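Long-range contacts in putative Type I topoisomerase (Deinococcus radiodurans, PDB 3M4A), which probably relaxes supercoiled DNA by breaking one strand without ATP, allowing passage and resealing the break, as a type IB topoisomerase: residues 133-138 and 276-281; 155-160 and 201-206; 165-170 and 181-186; 245-250 and 272-277. All coordinates share one frame; numbering follows the deposited sequence. Where two conformers were deposited one is given.

Contact 1. Residues 133-138 and 276-281; sequences VARFRV and DDLGNT
R135 and R137, just past the end of helix 120-134, reach D277, L278, G279 and N280 at the end of helix 260-278, so two helix C-termini meet within the catalytic core of the type IB topoisomerase fold. R135 and G279 are the residues that leave the helices, both with positive phi.

Charge pairing dominates one end. R135 takes the D277 carboxylate side-on in a bidentate salt bridge, NE of R135 to OD2 of D277 at 2.9 Å and NH2 of R135 to OD1 of D277, also 2.9 Å. Both oxygens lie close to the guanidinium plane and both bonds are nearly straight, but the carboxylate is turned 43° from that plane and is met from outside its own. A bend at chi3 (-63°) brings the donors round. A leucine here would probably leave the D277 carboxylate without its charged mate, with its rotation less firmly fixed.

Apolar contact is slight: CB of R135 lies 4.0 Å from CD2 of L278.

Hydrogen bonding carries the other end. The extended R137 chain puts its NH2 3.2 Å from O of G279, with that oxygen near the guanidinium plane but the donor well above the carbonyl plane. R239 donates to the carbonyls of R135 and L278, R137 also touches K174, and L278 touches Y289, a gathering consistent with the active-site region of type IB enzymes.

Water completes the seam: one molecule donates to both O of A134 and OD1 of D277, 2.9 Å from each oxygen.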
# COMPACT_ATOMS: atom_id res chain seq x y z
N VAL A 133 3.24 3.76 -3.43
CA VAL A 133 4.14 3.89 -4.57
C VAL A 133 5.61 3.84 -4.19
O VAL A 133 6.47 3.63 -5.06
CB VAL A 133 3.83 5.17 -5.43
CG1 VAL A 133 2.33 5.25 -5.78
CG2 VAL A 133 4.29 6.44 -4.75
N ALA A 134 5.93 4.06 -2.91
CA ALA A 134 7.33 4.08 -2.46
C ALA A 134 7.67 3.12 -1.32
O ALA A 134 8.83 3.05 -0.93
CB ALA A 134 7.74 5.50 -2.10
N ARG A 135 6.68 2.39 -0.80
CA ARG A 135 6.93 1.20 0.04
C ARG A 135 7.60 1.58 1.36
O ARG A 135 8.40 0.83 1.93
CB ARG A 135 7.72 0.16 -0.75
CG ARG A 135 6.99 -0.33 -1.99
CD ARG A 135 7.90 -1.05 -2.99
NE ARG A 135 8.95 -0.19 -3.54
CZ ARG A 135 8.82 0.54 -4.64
NH1 ARG A 135 7.70 0.55 -5.33
NH2 ARG A 135 9.84 1.28 -5.05
N PHE A 136 7.21 2.75 1.88
CA PHE A 136 7.64 3.16 3.22
C PHE A 136 7.06 2.27 4.32
O PHE A 136 5.97 1.70 4.18
CB PHE A 136 7.13 4.56 3.54
CG PHE A 136 7.91 5.71 2.92
CD1 PHE A 136 8.94 6.34 3.62
CD2 PHE A 136 7.54 6.22 1.68
CE1 PHE A 136 9.59 7.42 3.08
CE2 PHE A 136 8.19 7.30 1.13
CZ PHE A 136 9.23 7.90 1.81
N ARG A 137 7.80 2.19 5.43
CA ARG A 137 7.23 1.80 6.72
C ARG A 137 6.54 3.01 7.33
O ARG A 137 6.94 4.15 7.09
CB ARG A 137 8.34 1.33 7.66
CG ARG A 137 9.13 0.14 7.19
CD ARG A 137 10.23 -0.11 8.19
NE ARG A 137 11.09 -1.25 7.91
CZ ARG A 137 12.18 -1.21 7.15
NH1 ARG A 137 12.56 -0.11 6.53
NH2 ARG A 137 12.90 -2.31 7.01
N VAL A 138 5.51 2.79 8.15
CA VAL A 138 4.80 3.90 8.77
C VAL A 138 5.62 4.56 9.90
O VAL A 138 5.65 5.78 10.03
CB VAL A 138 3.40 3.46 9.29
CG1 VAL A 138 2.77 4.55 10.13
CG2 VAL A 138 2.47 3.07 8.12
N ASP A 276 17.36 -3.65 -1.07
CA ASP A 276 17.85 -2.29 -0.92
C ASP A 276 16.71 -1.27 -0.90
O ASP A 276 16.69 -0.35 -0.08
CB ASP A 276 18.83 -1.96 -2.04
CG ASP A 276 19.65 -0.74 -1.72
OD1 ASP A 276 20.53 -0.84 -0.84
OD2 ASP A 276 19.39 0.30 -2.34
N ASP A 277 15.75 -1.42 -1.80
CA ASP A 277 14.56 -0.59 -1.78
C ASP A 277 13.81 -0.65 -0.45
O ASP A 277 13.41 0.38 0.09
CB ASP A 277 13.65 -1.00 -2.94
CG ASP A 277 12.43 -0.16 -3.03
OD1 ASP A 277 12.42 0.81 -3.82
OD2 ASP A 277 11.49 -0.47 -2.27
N LEU A 278 13.61 -1.86 0.07
CA LEU A 278 12.81 -2.07 1.29
C LEU A 278 13.59 -1.80 2.58
O LEU A 278 12.99 -1.67 3.66
CB LEU A 278 12.27 -3.49 1.33
CG LEU A 278 11.23 -3.84 0.27
CD1 LEU A 278 10.82 -5.31 0.36
CD2 LEU A 278 9.98 -2.96 0.40
N GLY A 279 14.91 -1.74 2.48
CA GLY A 279 15.77 -1.55 3.66
C GLY A 279 15.80 -2.78 4.55
O GLY A 279 15.81 -2.67 5.79
N ASN A 280 15.84 -3.95 3.93
CA ASN A 280 15.88 -5.25 4.60
C ASN A 280 17.02 -6.09 4.08
O ASN A 280 17.60 -5.78 3.04
CB ASN A 280 14.58 -6.01 4.34
CG ASN A 280 13.43 -5.48 5.15
OD1 ASN A 280 12.48 -4.96 4.60
ND2 ASN A 280 13.51 -5.62 6.46
N THR A 281 17.32 -7.17 4.78
CA THR A 281 18.31 -8.12 4.29
C THR A 281 17.71 -8.87 3.10
O THR A 281 16.49 -9.00 3.01
CB THR A 281 18.73 -9.11 5.40
OG1 THR A 281 17.63 -9.97 5.73
CG2 THR A 281 19.18 -8.35 6.65
O HOH W 1 11.32 3.02 -2.38
O HOH W 2 11.65 1.19 3.16
O HOH W 3 10.73 -4.50 7.73

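Contact 2. Residues 155-160 and 201-206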
# COMPACT_ATOMS: atom_id res chain seq x y z
N LEU A 155 9.12 11.39 9.58
CA LEU A 155 10.04 12.12 8.74
C LEU A 155 10.07 13.59 9.12
O LEU A 155 9.06 14.17 9.53
CB LEU A 155 9.72 12.04 7.24
CG LEU A 155 9.89 10.70 6.53
CD1 LEU A 155 9.68 10.90 5.03
CD2 LEU A 155 11.27 10.11 6.81
N ARG A 156 11.26 14.15 8.99
CA ARG A 156 11.50 15.55 9.17
C ARG A 156 11.60 16.22 7.80
O ARG A 156 11.88 15.56 6.79
CB ARG A 156 12.79 15.75 9.97
CG ARG A 156 12.69 15.26 11.40
CD ARG A 156 14.04 15.20 12.07
NE ARG A 156 13.90 14.94 13.50
CZ ARG A 156 13.72 15.87 14.44
NH1 ARG A 156 13.67 17.16 14.14
NH2 ARG A 156 13.58 15.49 15.71
N GLN A 157 11.37 17.52 7.76
CA GLN A 157 11.55 18.26 6.51
C GLN A 157 12.94 18.08 5.91
O GLN A 157 13.08 18.08 4.69
CB GLN A 157 11.26 19.75 6.69
CG GLN A 157 9.79 20.04 6.91
CD GLN A 157 9.44 21.52 6.87
OE1 GLN A 157 10.22 22.35 6.39
NE2 GLN A 157 8.26 21.85 7.38
N ARG A 158 13.97 17.88 6.76
CA ARG A 158 15.34 17.73 6.28
C ARG A 158 15.59 16.46 5.48
O ARG A 158 16.63 16.30 4.85
CB ARG A 158 16.34 17.78 7.46
CG ARG A 158 16.46 16.51 8.27
CD ARG A 158 17.59 16.64 9.27
NE ARG A 158 17.61 15.54 10.23
CZ ARG A 158 18.24 14.39 10.05
NH1 ARG A 158 18.92 14.16 8.93
NH2 ARG A 158 18.19 13.46 10.99
N HIS A 159 14.59 15.57 5.47
CA HIS A 159 14.70 14.28 4.82
C HIS A 159 14.22 14.25 3.37
O HIS A 159 14.26 13.19 2.74
CB HIS A 159 13.89 13.26 5.59
CG HIS A 159 14.49 12.87 6.90
ND1 HIS A 159 13.74 12.69 8.04
CD2 HIS A 159 15.77 12.63 7.24
CE1 HIS A 159 14.54 12.32 9.03
NE2 HIS A 159 15.77 12.27 8.57
N VAL A 160 13.74 15.38 2.85
CA VAL A 160 13.13 15.40 1.52
C VAL A 160 13.57 16.60 0.72
O VAL A 160 13.89 17.65 1.29
CB VAL A 160 11.59 15.39 1.65
CG1 VAL A 160 11.07 16.70 2.20
CG2 VAL A 160 10.92 15.05 0.30
N PRO A 201 10.18 21.41 12.51
CA PRO A 201 11.03 20.49 11.77
C PRO A 201 10.34 19.29 11.09
O PRO A 201 10.98 18.60 10.31
CB PRO A 201 11.97 19.96 12.85
CG PRO A 201 11.13 19.95 14.08
CD PRO A 201 10.13 21.06 13.95
N TRP A 202 9.06 19.05 11.38
CA TRP A 202 8.37 17.83 10.96
C TRP A 202 7.75 18.00 9.58
O TRP A 202 7.36 19.11 9.20
CB TRP A 202 7.28 17.46 11.97
CG TRP A 202 7.83 17.22 13.33
CD1 TRP A 202 7.75 18.05 14.41
CD2 TRP A 202 8.59 16.08 13.75
NE1 TRP A 202 8.40 17.50 15.48
CE2 TRP A 202 8.92 16.29 15.11
CE3 TRP A 202 9.01 14.90 13.12
CZ2 TRP A 202 9.65 15.37 15.85
CZ3 TRP A 202 9.75 13.99 13.86
CH2 TRP A 202 10.06 14.22 15.21
N LEU A 203 7.65 16.90 8.83
CA LEU A 203 7.20 16.98 7.45
C LEU A 203 5.67 16.90 7.32
O LEU A 203 5.07 17.75 6.66
CB LEU A 203 7.86 15.86 6.63
CG LEU A 203 7.58 15.89 5.13
CD1 LEU A 203 7.85 17.27 4.49
CD2 LEU A 203 8.41 14.80 4.44
N PHE A 204 5.06 15.89 7.94
CA PHE A 204 3.63 15.62 7.72
C PHE A 204 2.82 16.30 8.79
O PHE A 204 2.72 15.82 9.92
CB PHE A 204 3.35 14.11 7.60
CG PHE A 204 3.98 13.50 6.39
CD1 PHE A 204 5.09 12.69 6.51
CD2 PHE A 204 3.51 13.83 5.11
CE1 PHE A 204 5.70 12.18 5.38
CE2 PHE A 204 4.11 13.31 3.98
CZ PHE A 204 5.20 12.50 4.11
N GLN A 205 2.30 17.46 8.42
CA GLN A 205 1.48 18.29 9.27
C GLN A 205 0.20 18.66 8.55
O GLN A 205 0.16 18.72 7.32
CB GLN A 205 2.23 19.57 9.63
CG GLN A 205 3.53 19.35 10.38
CD GLN A 205 4.21 20.66 10.74
OE1 GLN A 205 4.07 21.15 11.86
NE2 GLN A 205 4.91 21.25 9.78
N THR A 206 -0.83 18.98 9.32
CA THR A 206 -2.10 19.41 8.76
C THR A 206 -2.38 20.81 9.30
O THR A 206 -1.98 21.11 10.41
CB THR A 206 -3.23 18.43 9.13
OG1 THR A 206 -4.50 18.92 8.66
CG2 THR A 206 -3.30 18.19 10.65
O HOH W 4 6.38 13.90 9.69
O HOH W 5 13.70 19.21 9.55
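The R156 guanidinium lies over one face of the W202 indole, a cation-pi contact with CZ of R156 4.5 Å from the centroid of the six-membered ring. The two planes are 34° apart, so the guanidinium leans, bringing its NH2 closest to CH2 of W202. R216 makes a second cation-pi contact with W202. P201 also touches an indole face through CG, while O of L155 sits at the ring edge, 3.7 Å from CE3 of W202. The F204 ring has L203 CG over the centre of one face and CD1 of L155 at its edge.

The backbones behind these side chains are joined: R156 and W202 form a single beta bridge between two loops of the catalytic core, one before strand 160-163 and one leading into strand 205-207. N of Q157 donates to O of P201 at 2.8 Å, and N of L203 to O of L155 at 3.2 Å. The Q157 amide adds a weak bond from NE2 to O of W202, but NE2 also binds O of L198.

Within 155-160, N of R156 is held by ND1 of H159 in a nearly straight bond, 3.0 Å long. The buried L203 packs through CD2 on CD1 of L155 at 4.1 Å and on CG1 of V160 at 4.0 Å.

Contact 3. Residues 165-170 and 181-186. With nucleotides of chain B.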
# COMPACT_ATOMS: atom_id res chain seq x y z
N ASN A 165 8.98 17.47 -10.70
CA ASN A 165 8.06 16.41 -10.29
C ASN A 165 8.73 15.27 -9.56
O ASN A 165 8.04 14.28 -9.24
CB ASN A 165 7.31 15.85 -11.49
CG ASN A 165 6.24 16.79 -12.02
OD1 ASN A 165 5.58 17.50 -11.27
ND2 ASN A 165 6.04 16.76 -13.33
N THR A 166 10.05 15.37 -9.38
CA THR A 166 10.82 14.34 -8.66
C THR A 166 10.83 14.70 -7.17
O THR A 166 11.37 15.76 -6.80
CB THR A 166 12.26 14.18 -9.17
OG1 THR A 166 12.27 13.98 -10.60
CG2 THR A 166 12.94 12.99 -8.48
N VAL A 167 10.27 13.84 -6.32
CA VAL A 167 10.41 14.02 -4.86
C VAL A 167 11.41 12.96 -4.42
O VAL A 167 11.22 11.79 -4.71
CB VAL A 167 9.09 13.83 -4.10
CG1 VAL A 167 9.29 13.97 -2.60
CG2 VAL A 167 8.04 14.85 -4.56
N THR A 168 12.47 13.37 -3.73
CA THR A 168 13.50 12.43 -3.27
C THR A 168 13.56 12.46 -1.75
O THR A 168 13.60 13.52 -1.16
CB THR A 168 14.89 12.77 -3.85
OG1 THR A 168 14.87 12.64 -5.28
CG2 THR A 168 15.97 11.85 -3.29
N PHE A 169 13.58 11.29 -1.13
CA PHE A 169 13.72 11.15 0.31
C PHE A 169 15.06 10.50 0.61
O PHE A 169 15.42 9.53 -0.05
CB PHE A 169 12.62 10.23 0.84
CG PHE A 169 11.23 10.74 0.61
CD1 PHE A 169 10.60 11.54 1.56
CD2 PHE A 169 10.55 10.42 -0.55
CE1 PHE A 169 9.31 12.00 1.35
CE2 PHE A 169 9.24 10.89 -0.75
CZ PHE A 169 8.64 11.66 0.20
N ARG A 170 15.78 11.00 1.61
CA ARG A 170 17.04 10.41 2.06
C ARG A 170 17.02 10.47 3.59
O ARG A 170 16.94 11.54 4.15
CB ARG A 170 18.24 11.21 1.51
CG ARG A 170 18.39 11.15 -0.00
CD ARG A 170 19.74 11.71 -0.52
NE ARG A 170 19.71 11.82 -1.98
CZ ARG A 170 20.11 10.90 -2.86
NH1 ARG A 170 20.67 9.76 -2.48
NH2 ARG A 170 19.97 11.14 -4.16
N LYS A 181 14.35 6.94 -1.44
CA LYS A 181 13.09 6.69 -2.12
C LYS A 181 12.79 7.88 -3.00
O LYS A 181 13.27 8.96 -2.74
CB LYS A 181 11.99 6.53 -1.09
CG LYS A 181 12.27 5.37 -0.14
CD LYS A 181 11.12 5.07 0.75
CE LYS A 181 11.38 3.82 1.57
NZ LYS A 181 11.33 2.54 0.79
N ALA A 182 12.01 7.66 -4.05
CA ALA A 182 11.70 8.75 -4.98
C ALA A 182 10.36 8.51 -5.63
O ALA A 182 9.96 7.37 -5.82
CB ALA A 182 12.78 8.88 -6.05
N THR A 183 9.70 9.60 -5.99
CA THR A 183 8.38 9.53 -6.65
C THR A 183 8.36 10.49 -7.83
O THR A 183 9.14 11.43 -7.87
CB THR A 183 7.21 9.88 -5.68
OG1 THR A 183 7.32 11.23 -5.22
CG2 THR A 183 7.19 8.91 -4.48
N SER A 184 7.45 10.24 -8.77
CA SER A 184 7.31 11.05 -9.98
C SER A 184 5.93 11.68 -10.15
O SER A 184 5.71 12.44 -11.11
CB SER A 184 7.67 10.21 -11.22
OG SER A 184 6.85 9.04 -11.32
N ASP A 185 5.02 11.39 -9.23
CA ASP A 185 3.63 11.85 -9.31
C ASP A 185 3.54 13.36 -9.12
O ASP A 185 4.12 13.93 -8.19
CB ASP A 185 2.80 11.16 -8.23
CG ASP A 185 1.35 11.60 -8.24
OD1 ASP A 185 0.66 11.38 -9.26
OD2 ASP A 185 0.90 12.17 -7.23
N ARG A 186 2.80 14.02 -10.02
CA ARG A 186 2.62 15.46 -10.00
C ARG A 186 1.98 15.94 -8.71
O ARG A 186 2.38 16.99 -8.16
CB ARG A 186 1.69 15.90 -11.16
CG ARG A 186 2.27 15.77 -12.53
CD ARG A 186 1.19 16.17 -13.56
NE ARG A 186 0.12 15.18 -13.74
CZ ARG A 186 -0.98 15.38 -14.49
NH1 ARG A 186 -1.18 16.53 -15.09
NH2 ARG A 186 -1.88 14.43 -14.62
P DC B 10 -5.09 12.48 -8.22
OP1 DC B 10 -5.64 11.24 -7.68
OP2 DC B 10 -3.63 12.70 -8.11
O5' DC B 10 -5.44 12.51 -9.78
C5' DC B 10 -6.79 12.26 -10.19
C4' DC B 10 -6.93 12.56 -11.66
O4' DC B 10 -6.76 13.99 -11.90
C3' DC B 10 -5.91 11.87 -12.57
O3' DC B 10 -6.52 11.47 -13.77
C2' DC B 10 -4.90 12.96 -12.86
C1' DC B 10 -5.86 14.13 -12.99
N1 DC B 10 -5.25 15.47 -12.92
C2 DC B 10 -5.92 16.52 -13.56
O2 DC B 10 -6.98 16.29 -14.17
N3 DC B 10 -5.37 17.75 -13.52
C4 DC B 10 -4.23 17.97 -12.89
N4 DC B 10 -3.75 19.21 -12.87
C5 DC B 10 -3.53 16.92 -12.21
C6 DC B 10 -4.07 15.69 -12.27
P DG B 11 -6.56 9.95 -14.21
OP1 DG B 11 -7.42 9.26 -13.23
OP2 DG B 11 -5.18 9.54 -14.55
O5' DG B 11 -7.39 10.08 -15.57
C5' DG B 11 -8.73 10.53 -15.59
C4' DG B 11 -9.01 11.31 -16.86
O4' DG B 11 -8.41 12.64 -16.78
C3' DG B 11 -8.44 10.68 -18.13
O3' DG B 11 -9.41 10.81 -19.15
C2' DG B 11 -7.15 11.45 -18.37
C1' DG B 11 -7.51 12.84 -17.88
N9 DG B 11 -6.41 13.68 -17.39
C8 DG B 11 -5.37 13.29 -16.61
N7 DG B 11 -4.56 14.25 -16.30
C5 DG B 11 -5.11 15.36 -16.91
C6 DG B 11 -4.66 16.69 -16.92
O6 DG B 11 -3.64 17.16 -16.39
N1 DG B 11 -5.48 17.53 -17.65
C2 DG B 11 -6.63 17.10 -18.31
N2 DG B 11 -7.30 18.06 -18.96
N3 DG B 11 -7.07 15.84 -18.32
C4 DG B 11 -6.26 15.03 -17.58
O HOH W 6 6.60 13.16 -7.10
O HOH W 7 3.91 18.96 -9.58
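N165 lies alongside R186 where the two strands part, and R186 runs on from there into the DNA. Its guanidinium meets DG11 of chain B edge-on with two nitrogens, NH1 of R186 to O6 of DG11 at 2.9 Å and NH2 of R186 to N7 of DG11 at 3.2 Å, the fork by which arginines read guanine in the major groove. The same flat group carries the base of DC10 of chain B over one face, with C6 of that cytosine 3.5 Å from NH2 of R186. A bend at chi3 (-74°) turns the guanidinium to this position. One water donates to OD1 of N165 and O of R186, and a second links O of N165, OG1 of T183 and O of D185.

Behind this end the strands pair in antiparallel register. V167 with T183 and F169 with K181 are hydrogen-bonded pairs, the straightest bond running from N of F169 to O of K181 (2.8 Å, 178°); T168 with A182 is the non-hydrogen-bonded pair between them. OG1 of T183 packs tightly against CB of V167, 3.3 Å away. D185 is the N-cap of helix 186-196: its OD2 accepts from N of L188 and forms a salt bridge with R129. V167, F169 and T183 pack on helix 186-196, and F169 and T183 also reach helix 120-134. This is a beta hairpin, two strands of the core's three-stranded antiparallel sheet, ending in a DNA-contacting helix start.

Contact 4. Residues 245-250 and 272-277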
# COMPACT_ATOMS: atom_id res chain seq x y z
N LEU A 245 5.79 -6.41 -6.68
CA LEU A 245 5.64 -5.64 -7.91
C LEU A 245 7.01 -5.21 -8.45
O LEU A 245 7.31 -5.41 -9.63
CB LEU A 245 4.74 -4.43 -7.68
CG LEU A 245 4.56 -3.50 -8.87
CD1 LEU A 245 3.81 -4.20 -10.00
CD2 LEU A 245 3.88 -2.20 -8.48
N LEU A 246 7.84 -4.63 -7.58
CA LEU A 246 9.18 -4.18 -7.98
C LEU A 246 10.02 -5.35 -8.51
O LEU A 246 10.67 -5.23 -9.53
CB LEU A 246 9.89 -3.45 -6.82
CG LEU A 246 11.16 -2.68 -7.18
CD1 LEU A 246 10.84 -1.51 -8.07
CD2 LEU A 246 11.87 -2.21 -5.93
N ALA A 247 9.96 -6.48 -7.82
CA ALA A 247 10.62 -7.70 -8.28
C ALA A 247 10.11 -8.12 -9.66
O ALA A 247 10.90 -8.42 -10.57
CB ALA A 247 10.45 -8.82 -7.27
N ALA A 248 8.80 -8.12 -9.84
CA ALA A 248 8.22 -8.55 -11.11
C ALA A 248 8.61 -7.61 -12.26
O ALA A 248 8.93 -8.06 -13.37
CB ALA A 248 6.70 -8.65 -10.98
N GLU A 249 8.61 -6.31 -11.99
CA GLU A 249 9.04 -5.30 -12.98
C GLU A 249 10.49 -5.48 -13.35
O GLU A 249 10.85 -5.46 -14.53
CB GLU A 249 8.85 -3.91 -12.39
CG GLU A 249 7.43 -3.46 -12.33
CD GLU A 249 7.25 -2.11 -11.64
OE1 GLU A 249 8.08 -1.73 -10.76
OE2 GLU A 249 6.27 -1.44 -11.96
N TYR A 250 11.31 -5.66 -12.32
CA TYR A 250 12.74 -5.90 -12.51
C TYR A 250 12.96 -7.11 -13.40
O TYR A 250 13.67 -7.02 -14.37
CB TYR A 250 13.41 -6.10 -11.16
CG TYR A 250 14.91 -6.20 -11.18
CD1 TYR A 250 15.70 -5.05 -11.11
CD2 TYR A 250 15.54 -7.43 -11.22
CE1 TYR A 250 17.08 -5.13 -11.10
CE2 TYR A 250 16.93 -7.52 -11.20
CZ TYR A 250 17.69 -6.36 -11.14
OH TYR A 250 19.07 -6.44 -11.11
N LYS A 272 18.38 -8.70 -4.17
CA LYS A 272 19.25 -7.68 -3.60
C LYS A 272 18.77 -6.26 -3.94
O LYS A 272 18.87 -5.37 -3.10
CB LYS A 272 20.71 -7.94 -3.99
CG LYS A 272 21.20 -9.29 -3.47
CD LYS A 272 22.71 -9.43 -3.47
CE LYS A 272 23.27 -9.46 -4.88
NZ LYS A 272 24.62 -10.08 -4.94
N PHE A 273 18.22 -6.07 -5.13
CA PHE A 273 17.70 -4.76 -5.56
C PHE A 273 16.48 -4.39 -4.72
O PHE A 273 16.39 -3.29 -4.20
CB PHE A 273 17.35 -4.78 -7.05
CG PHE A 273 17.15 -3.42 -7.65
CD1 PHE A 273 18.11 -2.86 -8.47
CD2 PHE A 273 15.97 -2.70 -7.43
CE1 PHE A 273 17.93 -1.61 -9.03
CE2 PHE A 273 15.77 -1.44 -7.99
CZ PHE A 273 16.77 -0.89 -8.79
N VAL A 274 15.54 -5.32 -4.60
CA VAL A 274 14.33 -5.07 -3.83
C VAL A 274 14.67 -4.92 -2.33
O VAL A 274 14.05 -4.12 -1.62
CB VAL A 274 13.27 -6.18 -4.07
CG1 VAL A 274 12.03 -5.99 -3.18
CG2 VAL A 274 12.89 -6.22 -5.54
N ALA A 275 15.64 -5.70 -1.86
CA ALA A 275 16.10 -5.63 -0.47
C ALA A 275 16.60 -4.23 -0.15
O ALA A 275 16.30 -3.69 0.91
CB ALA A 275 17.19 -6.65 -0.21
N ASP A 276 17.36 -3.65 -1.07
CA ASP A 276 17.85 -2.29 -0.92
C ASP A 276 16.71 -1.27 -0.90
O ASP A 276 16.69 -0.35 -0.08
CB ASP A 276 18.83 -1.96 -2.04
CG ASP A 276 19.65 -0.74 -1.72
OD1 ASP A 276 20.53 -0.84 -0.84
OD2 ASP A 276 19.39 0.30 -2.34
N ASP A 277 15.75 -1.42 -1.80
CA ASP A 277 14.56 -0.59 -1.78
C ASP A 277 13.81 -0.65 -0.45
O ASP A 277 13.41 0.38 0.09
CB ASP A 277 13.65 -1.00 -2.94
CG ASP A 277 12.43 -0.16 -3.03
OD1 ASP A 277 12.42 0.81 -3.82
OD2 ASP A 277 11.49 -0.47 -2.27
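L246, A247 and Y250 of helix 235-254 pack on F273, V274 and D277 of helix 260-278, an apolar helix-helix contact within the catalytic core. The segments run roughly antiparallel, their N-to-C directions 143° apart and their axes 9.6 Å apart at closest approach. No hydrogen bond crosses; the segments are joined by van der Waals packing.

Closest in backbone are A247 and V274. The methyl of A247 takes up little room, and CG2 of V274 settles against the neighbouring backbone, 3.7 Å from N of A247 and 4.0 Å from its CB.

Flanking this point, Y250 brings CE1 to within 3.6 Å of CD1 of F273. CD1 of Y250 lies over one face of the F273 ring, offset toward its rim; with planes 39° apart, the pair is oblique. In Y250, CG lies anti to the backbone N (chi1 -173°), which swings the ring across to helix 260-278. An alanine in place of Y250 would remove the ring and probably open a gap over the F273 face, leaving that phenylalanine freer to turn.

On the other flank, one methyl of L246 does most of the work: CD2 approaches CG of D277 to 3.6 Å, lies 4.2 Å from CG2 of V274, and meets the F273 ring at its edge. It thus lies against a carboxylate that R135 holds from outside the pair.

Y250 continues the interface along helix 260-278 to D269 and C270. V274 also touches T285 of helix 282-289, while L245 turns to helix 323-337.

How the contacts relate
Contacts 1 and 4 share D276 and D277 on helix 260-278: contact 4 joins that helix to helix 235-254 by apolar fit, contact 1 joins its end to helix 120-134 by charge and water. Contact 3 is a strand pair of the three-stranded sheet; contact 2 links the loop entering that sheet to the loop before strand 205-207, mixing backbone bonds with a cation-pi pair, and its V160 packs on V167 and F169. K181 ties contact 3 to contact 1, its NZ probably bonding O of A134 and O of D277. Contact 3, which touches the DNA directly, sets buried V167, F169 and T183 beside exposed N165 and S184; contact 4 sets buried A247 and V274 beside exposed F273.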